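Local coordinates for translation initiation factor eIF-2B (Pyrococcus horikoshii, PDB 1VB5), which probably catalyses the exchange of GDP for GTP on initiation factor 2, as the regulatory subunit of archaeal initiation factor 2B, at residues V112-S117 / S179-G184; V138-S143 / F163-D168. All blocks are in the same frame, centred on the assembly; numbering follows the deposited sequence.

Interaction 1 of 2, residues V112-S117 / S179-G184; sequences VIITHS and SIAIVG
V112 and S179 open the ladder with a two-bond pair: S179 N donates to V112 O (2.9 Å), while S179 OG, also bonded to D111, accepts V112 N at 3.0 Å. Parallel backbone bonds continue from I114 N to I180 O and from I182 N to I114 O, each 3.1 Å. Beyond them the strands part and substitutes take over. T115 OG1, swung opposite its own backbone N (chi1 -171°), donates to I182 O at 2.7 Å in the carbonyl plane; with a valine here, the carbonyl of buried I182 would probably lose its hydroxyl mate and the diverging strand ends be less firmly tied. One residue on, a water links H116 O to G184 N. These are the first and fourth strands of a Rossmann-like 3-2-1-4-5-6 order, so the splaying falls at the topological switch point, where the connections leaving the two strands head to opposite halves of the sheet. Apolar contacts cover both faces. On one, I113 and I180 lie alongside each other, CG1 to CG2 at 3.9 Å, and I113 CG2 reaches I182 CG1. On the other, I114 CG2 sits against A181 CB at 3.6 Å, with C207 of helix 200-209 over A181.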
ATOM      1  N   VAL B 112      -2.297  19.862   5.580  1.00 23.31           N
ATOM      2  CA  VAL B 112      -2.256  18.980   4.428  1.00 17.56           C
ATOM      3  C   VAL B 112      -2.701  17.675   5.076  1.00 19.26           C
ATOM      4  O   VAL B 112      -1.953  17.060   5.833  1.00 20.51           O
ATOM      5  CB  VAL B 112      -0.850  18.825   3.839  1.00 19.32           C
ATOM      6  CG1 VAL B 112      -0.863  17.724   2.774  1.00 19.99           C
ATOM      7  CG2 VAL B 112      -0.404  20.150   3.208  1.00 17.52           C
ATOM      8  N   ILE B 113      -3.937  17.356   4.900  1.00 15.51           N
ATOM      9  CA  ILE B 113      -4.544  16.167   5.490  1.00 16.12           C
ATOM     10  C   ILE B 113      -4.390  14.920   4.622  1.00 19.60           C
ATOM     11  O   ILE B 113      -4.733  14.933   3.443  1.00 22.37           O
ATOM     12  CB  ILE B 113      -6.054  16.392   5.729  1.00 16.92           C
ATOM     13  CG1 ILE B 113      -6.272  17.688   6.515  1.00 14.95           C
ATOM     14  CG2 ILE B 113      -6.651  15.206   6.478  1.00 14.03           C
ATOM     15  CD1 ILE B 113      -7.732  18.142   6.550  1.00 17.67           C
ATOM     16  N   ILE B 114      -3.870  13.846   5.201  1.00 16.41           N
ATOM     17  CA  ILE B 114      -3.721  12.608   4.452  1.00 15.48           C
ATOM     18  C   ILE B 114      -4.706  11.615   5.041  1.00 17.40           C
ATOM     19  O   ILE B 114      -4.909  11.575   6.260  1.00 17.03           O
ATOM     20  CB  ILE B 114      -2.279  12.039   4.535  1.00 17.98           C
ATOM     21  CG1 ILE B 114      -2.153  10.821   3.617  1.00 21.32           C
ATOM     22  CG2 ILE B 114      -1.944  11.648   5.963  1.00 19.45           C
ATOM     23  CD1 ILE B 114      -0.714  10.398   3.343  1.00 22.86           C
ATOM     24  N   THR B 115      -5.336  10.830   4.175  1.00 15.75           N
ATOM     25  CA  THR B 115      -6.309   9.852   4.623  1.00 18.82           C
ATOM     26  C   THR B 115      -6.214   8.613   3.741  1.00 21.28           C
ATOM     27  O   THR B 115      -5.482   8.607   2.749  1.00 20.80           O
ATOM     28  CB  THR B 115      -7.757  10.439   4.578  1.00 22.57           C
ATOM     29  OG1 THR B 115      -8.665   9.535   5.226  1.00 18.97           O
ATOM     30  CG2 THR B 115      -8.205  10.671   3.139  1.00 13.94           C
ATOM     31  N   HIS B 116      -6.959   7.574   4.104  1.00 17.91           N
ATOM     32  CA  HIS B 116      -6.939   6.308   3.376  1.00 16.92           C
ATOM     33  C   HIS B 116      -8.363   5.767   3.294  1.00 20.74           C
ATOM     34  O   HIS B 116      -9.153   5.952   4.217  1.00 23.87           O
ATOM     35  CB  HIS B 116      -6.010   5.324   4.114  1.00 15.63           C
ATOM     36  CG  HIS B 116      -5.994   3.938   3.545  1.00 19.93           C
ATOM     37  ND1 HIS B 116      -5.699   3.674   2.225  1.00 19.19           N
ATOM     38  CD2 HIS B 116      -6.220   2.735   4.127  1.00 17.74           C
ATOM     39  CE1 HIS B 116      -5.747   2.370   2.017  1.00 18.33           C
ATOM     40  NE2 HIS B 116      -6.059   1.777   3.155  1.00 19.75           N
ATOM     41  N   SER B 117      -8.685   5.124   2.175  1.00 17.16           N
ATOM     42  CA  SER B 117     -10.008   4.554   1.942  1.00 16.66           C
ATOM     43  C   SER B 117     -11.113   5.622   1.964  1.00 20.35           C
ATOM     44  O   SER B 117     -10.835   6.815   1.841  1.00 18.79           O
ATOM     45  CB  SER B 117     -10.299   3.476   2.985  1.00 18.98           C
ATOM     46  OG  SER B 117     -11.462   2.745   2.645  1.00 16.68           O
ATOM     47  N   SER B 179       0.525  17.173   7.374  1.00 20.45           N
ATOM     48  CA  SER B 179       0.721  17.828   8.661  1.00 19.80           C
ATOM     49  C   SER B 179      -0.180  17.130   9.680  1.00 20.07           C
ATOM     50  O   SER B 179      -0.045  17.324  10.892  1.00 23.54           O
ATOM     51  CB  SER B 179       0.345  19.305   8.573  1.00 23.69           C
ATOM     52  OG  SER B 179      -1.029  19.450   8.260  1.00 26.46           O
ATOM     53  N   ILE B 180      -1.105  16.320   9.172  1.00 16.47           N
ATOM     54  CA  ILE B 180      -2.029  15.589  10.025  1.00 16.83           C
ATOM     55  C   ILE B 180      -2.735  14.501   9.228  1.00 18.67           C
ATOM     56  O   ILE B 180      -2.985  14.655   8.036  1.00 22.07           O
ATOM     57  CB  ILE B 180      -3.080  16.542  10.656  1.00 17.46           C
ATOM     58  CG1 ILE B 180      -3.997  15.766  11.600  1.00 17.38           C
ATOM     59  CG2 ILE B 180      -3.901  17.213   9.568  1.00 17.33           C
ATOM     60  CD1 ILE B 180      -4.907  16.667  12.441  1.00 15.34           C
ATOM     61  N   ALA B 181      -3.037  13.396   9.895  1.00 18.61           N
ATOM     62  CA  ALA B 181      -3.712  12.276   9.265  1.00 14.48           C
ATOM     63  C   ALA B 181      -5.054  12.059   9.959  1.00 20.68           C
ATOM     64  O   ALA B 181      -5.148  12.130  11.189  1.00 15.71           O
ATOM     65  CB  ALA B 181      -2.850  11.017   9.376  1.00 14.79           C
ATOM     66  N   ILE B 182      -6.087  11.802   9.163  1.00 16.05           N
ATOM     67  CA  ILE B 182      -7.424  11.565   9.679  1.00 13.81           C
ATOM     68  C   ILE B 182      -8.063  10.427   8.901  1.00 15.73           C
ATOM     69  O   ILE B 182      -8.310  10.552   7.703  1.00 22.39           O
ATOM     70  CB  ILE B 182      -8.326  12.821   9.537  1.00 16.18           C
ATOM     71  CG1 ILE B 182      -7.731  13.990  10.323  1.00 20.49           C
ATOM     72  CG2 ILE B 182      -9.729  12.519  10.053  1.00 21.93           C
ATOM     73  CD1 ILE B 182      -8.548  15.277  10.237  1.00 19.56           C
ATOM     74  N   VAL B 183      -8.317   9.311   9.576  1.00 17.04           N
ATOM     75  CA  VAL B 183      -8.948   8.168   8.938  1.00 14.46           C
ATOM     76  C   VAL B 183     -10.196   7.783   9.724  1.00 19.68           C
ATOM     77  O   VAL B 183     -10.387   8.223  10.862  1.00 18.41           O
ATOM     78  CB  VAL B 183      -7.997   6.945   8.878  1.00 19.41           C
ATOM     79  CG1 VAL B 183      -6.717   7.317   8.120  1.00 21.34           C
ATOM     80  CG2 VAL B 183      -7.663   6.463  10.284  1.00 14.36           C
ATOM     81  N   GLY B 184     -11.051   6.978   9.108  1.00 19.46           N
ATOM     82  CA  GLY B 184     -12.260   6.542   9.776  1.00 18.98           C
ATOM     83  C   GLY B 184     -11.982   5.257  10.530  1.00 20.35           C
ATOM     84  O   GLY B 184     -10.827   4.949  10.838  1.00 23.03           O
TER
HETATM   85  O   HOH W   1     -10.541   5.451   6.615  1.00 17.05           O

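Interaction 2 of 2, residues V138-S143 / F163-D168; sequences VILTES and FEVITD
L140 and its partners E164 and I166 carry the middle of a regular parallel ladder. L140 N donates to E164 O at 3.0 Å, and I166 N returns a bond to L140 O at 2.9 Å; E164 N to V138 O and E142 N to I166 O extend the pattern to both ends. Packing is dense on each face here. I166 holds CG1 between its backbone N and carbonyl carbon (chi1 65°), which lays CD1 obliquely over I139 CG2, 4.0 Å away, and brings CG1 beside T141 CG2. On the opposite face L140 divides its branches, CD1 resting on V165 CG1 (4.0 Å) and CD2 on F163 CB (4.1 Å). Past the ladder, D168 turns its carboxylate back across T141: OD1 stands 3.3 Å from T141 CB and accepts a weak bond from S143 N, while OD2 takes S144 N, so the two oxygens reach successive amides of the turn. Within that turn T141 OG1, also bonded to H116, is hydrogen-bonded to S143 OG at 3.0 Å.

At the start of strand 163-166 the backbones stay close but side chains engage more loosely. F163 gives chiefly its CB, its ring leading away from the partner strand, and E164 runs extended beside I139, OE2 its nearest atom to that side chain at 4.1 Å from CG1. Both residues are partly exposed, yet R247 of the second subunit forms a salt bridge with E164 and the V165 backbone bonds to that subunit; at the other end of the contact its R241 forms one with E142. The whole is a beta-alpha-beta unit, in which helix 148-158 covers the L140 and F163 face, F174 of helix 171-175 lies on the I139 and I166 face, and strand 111-115 continues the sheet beyond strand 136-141.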
ATOM      1  N   VAL B 138      -5.865  17.957   0.624  1.00 16.76           N
ATOM      2  CA  VAL B 138      -6.014  16.577   1.038  1.00 18.15           C
ATOM      3  C   VAL B 138      -5.238  15.604   0.153  1.00 24.38           C
ATOM      4  O   VAL B 138      -5.200  15.742  -1.066  1.00 21.75           O
ATOM      5  CB  VAL B 138      -7.498  16.157   1.028  1.00 16.37           C
ATOM      6  CG1 VAL B 138      -7.637  14.714   1.497  1.00 15.40           C
ATOM      7  CG2 VAL B 138      -8.306  17.090   1.917  1.00 16.53           C
ATOM      8  N   ILE B 139      -4.602  14.630   0.792  1.00 21.36           N
ATOM      9  CA  ILE B 139      -3.872  13.594   0.082  1.00 18.12           C
ATOM     10  C   ILE B 139      -4.643  12.340   0.440  1.00 19.80           C
ATOM     11  O   ILE B 139      -4.864  12.059   1.619  1.00 23.31           O
ATOM     12  CB  ILE B 139      -2.406  13.472   0.571  1.00 17.58           C
ATOM     13  CG1 ILE B 139      -1.668  14.793   0.334  1.00 20.88           C
ATOM     14  CG2 ILE B 139      -1.707  12.341  -0.168  1.00 12.21           C
ATOM     15  CD1 ILE B 139      -0.294  14.872   0.979  1.00 23.50           C
ATOM     16  N   LEU B 140      -5.081  11.599  -0.570  1.00 22.51           N
ATOM     17  CA  LEU B 140      -5.845  10.385  -0.324  1.00 15.38           C
ATOM     18  C   LEU B 140      -5.406   9.258  -1.245  1.00 16.97           C
ATOM     19  O   LEU B 140      -4.883   9.498  -2.328  1.00 16.42           O
ATOM     20  CB  LEU B 140      -7.329  10.675  -0.519  1.00 17.82           C
ATOM     21  CG  LEU B 140      -7.706  11.151  -1.919  1.00 17.65           C
ATOM     22  CD1 LEU B 140      -8.321   9.995  -2.693  1.00 15.21           C
ATOM     23  CD2 LEU B 140      -8.684  12.306  -1.817  1.00 17.54           C
ATOM     24  N   THR B 141      -5.633   8.024  -0.810  1.00 18.13           N
ATOM     25  CA  THR B 141      -5.247   6.857  -1.586  1.00 18.63           C
ATOM     26  C   THR B 141      -6.409   6.357  -2.424  1.00 20.70           C
ATOM     27  O   THR B 141      -7.566   6.529  -2.049  1.00 19.19           O
ATOM     28  CB  THR B 141      -4.803   5.698  -0.673  1.00 14.60           C
ATOM     29  OG1 THR B 141      -5.927   5.244   0.096  1.00 22.22           O
ATOM     30  CG2 THR B 141      -3.713   6.148   0.263  1.00 13.12           C
ATOM     31  N   GLU B 142      -6.095   5.734  -3.559  1.00 21.19           N
ATOM     32  CA  GLU B 142      -7.123   5.189  -4.433  1.00 22.91           C
ATOM     33  C   GLU B 142      -7.806   4.021  -3.716  1.00 22.66           C
ATOM     34  O   GLU B 142      -8.988   3.749  -3.948  1.00 20.72           O
ATOM     35  CB  GLU B 142      -6.504   4.725  -5.753  1.00 19.95           C
ATOM     36  CG  GLU B 142      -5.472   3.627  -5.614  1.00 32.86           C
ATOM     37  CD  GLU B 142      -4.691   3.392  -6.906  1.00 37.14           C
ATOM     38  OE1 GLU B 142      -3.835   2.477  -6.933  1.00 35.34           O
ATOM     39  OE2 GLU B 142      -4.931   4.121  -7.892  1.00 32.51           O
ATOM     40  N   SER B 143      -7.043   3.341  -2.857  1.00 19.33           N
ATOM     41  CA  SER B 143      -7.520   2.218  -2.040  1.00 22.92           C
ATOM     42  C   SER B 143      -7.858   0.920  -2.769  1.00 27.49           C
ATOM     43  O   SER B 143      -9.034   0.624  -3.013  1.00 26.09           O
ATOM     44  CB  SER B 143      -8.745   2.642  -1.218  1.00 20.60           C
ATOM     45  OG  SER B 143      -8.497   3.846  -0.516  1.00 28.61           O
ATOM     46  N   PHE B 163      -7.338  18.424  -3.652  1.00 25.40           N
ATOM     47  CA  PHE B 163      -6.868  17.094  -3.274  1.00 25.36           C
ATOM     48  C   PHE B 163      -5.880  16.521  -4.269  1.00 25.28           C
ATOM     49  O   PHE B 163      -5.800  16.964  -5.414  1.00 23.78           O
ATOM     50  CB  PHE B 163      -8.055  16.131  -3.123  1.00 20.39           C
ATOM     51  CG  PHE B 163      -8.745  15.804  -4.419  1.00 27.23           C
ATOM     52  CD1 PHE B 163      -8.245  14.813  -5.260  1.00 24.96           C
ATOM     53  CD2 PHE B 163      -9.881  16.505  -4.811  1.00 25.09           C
ATOM     54  CE1 PHE B 163      -8.867  14.524  -6.475  1.00 30.00           C
ATOM     55  CE2 PHE B 163     -10.510  16.224  -6.022  1.00 26.88           C
ATOM     56  CZ  PHE B 163     -10.003  15.232  -6.857  1.00 26.13           C
ATOM     57  N   GLU B 164      -5.147  15.514  -3.810  1.00 25.90           N
ATOM     58  CA  GLU B 164      -4.149  14.820  -4.606  1.00 24.98           C
ATOM     59  C   GLU B 164      -4.374  13.337  -4.325  1.00 24.23           C
ATOM     60  O   GLU B 164      -4.561  12.952  -3.173  1.00 26.50           O
ATOM     61  CB  GLU B 164      -2.755  15.241  -4.135  1.00 30.01           C
ATOM     62  CG  GLU B 164      -1.636  15.006  -5.120  1.00 44.00           C
ATOM     63  CD  GLU B 164      -0.290  15.475  -4.582  1.00 47.94           C
ATOM     64  OE1 GLU B 164       0.668  15.571  -5.380  1.00 50.01           O
ATOM     65  OE2 GLU B 164      -0.189  15.743  -3.362  1.00 37.74           O
ATOM     66  N   VAL B 165      -4.381  12.507  -5.364  1.00 23.12           N
ATOM     67  CA  VAL B 165      -4.584  11.072  -5.182  1.00 20.40           C
ATOM     68  C   VAL B 165      -3.275  10.299  -5.360  1.00 22.82           C
ATOM     69  O   VAL B 165      -2.474  10.622  -6.232  1.00 23.88           O
ATOM     70  CB  VAL B 165      -5.591  10.497  -6.198  1.00 16.27           C
ATOM     71  CG1 VAL B 165      -5.928   9.055  -5.822  1.00 16.69           C
ATOM     72  CG2 VAL B 165      -6.838  11.350  -6.248  1.00 12.68           C
ATOM     73  N   ILE B 166      -3.066   9.277  -4.536  1.00 18.65           N
ATOM     74  CA  ILE B 166      -1.861   8.457  -4.624  1.00 19.01           C
ATOM     75  C   ILE B 166      -2.258   6.987  -4.545  1.00 18.88           C
ATOM     76  O   ILE B 166      -3.423   6.665  -4.289  1.00 14.16           O
ATOM     77  CB  ILE B 166      -0.859   8.765  -3.464  1.00 15.99           C
ATOM     78  CG1 ILE B 166      -1.469   8.372  -2.113  1.00 18.33           C
ATOM     79  CG2 ILE B 166      -0.498  10.241  -3.459  1.00 12.31           C
ATOM     80  CD1 ILE B 166      -0.531   8.594  -0.911  1.00 10.13           C
ATOM     81  N   THR B 167      -1.301   6.095  -4.797  1.00 16.93           N
ATOM     82  CA  THR B 167      -1.564   4.659  -4.701  1.00 18.07           C
ATOM     83  C   THR B 167      -1.309   4.314  -3.240  1.00 14.58           C
ATOM     84  O   THR B 167      -0.642   5.076  -2.539  1.00 14.50           O
ATOM     85  CB  THR B 167      -0.596   3.846  -5.571  1.00 17.78           C
ATOM     86  OG1 THR B 167       0.742   4.090  -5.134  1.00 15.53           O
ATOM     87  CG2 THR B 167      -0.728   4.247  -7.040  1.00 22.57           C
ATOM     88  N   ASP B 168      -1.818   3.177  -2.774  1.00 14.47           N
ATOM     89  CA  ASP B 168      -1.621   2.797  -1.375  1.00 17.83           C
ATOM     90  C   ASP B 168      -0.136   2.690  -0.990  1.00 20.09           C
ATOM     91  O   ASP B 168       0.268   3.121   0.093  1.00 21.71           O
ATOM     92  CB  ASP B 168      -2.321   1.459  -1.072  1.00 20.84           C
ATOM     93  CG  ASP B 168      -3.809   1.456  -1.458  1.00 29.03           C
ATOM     94  OD1 ASP B 168      -4.385   2.543  -1.684  1.00 37.49           O
ATOM     95  OD2 ASP B 168      -4.412   0.358  -1.522  1.00 22.86           O
TER
HETATM   96  O   HOH W   2      -3.125   1.442  -4.878  1.00 23.70           O

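How the interactions relate
Interactions 1 and 2 are two seams of one sheet, their centres about 10 Å apart, strand 111-115 of one lying next to strand 136-141 of the other. Backbone joins them at I113 O and I139 N, 2.7 Å apart in a probable hydrogen bond, and V112 CG1 packs on I139 CD1. Along the chain, interaction 2 is nested within the loop that interaction 1 closes. Their C-terminal ends converge: H116 ND1 lies 2.7 Å from T141 OG1, a probable hydrogen bond, and the H116 side chain also touches D168 and S143. In Rossmann-like folds this edge commonly forms the binding crevice, though whether it does so here cannot be read from these contacts.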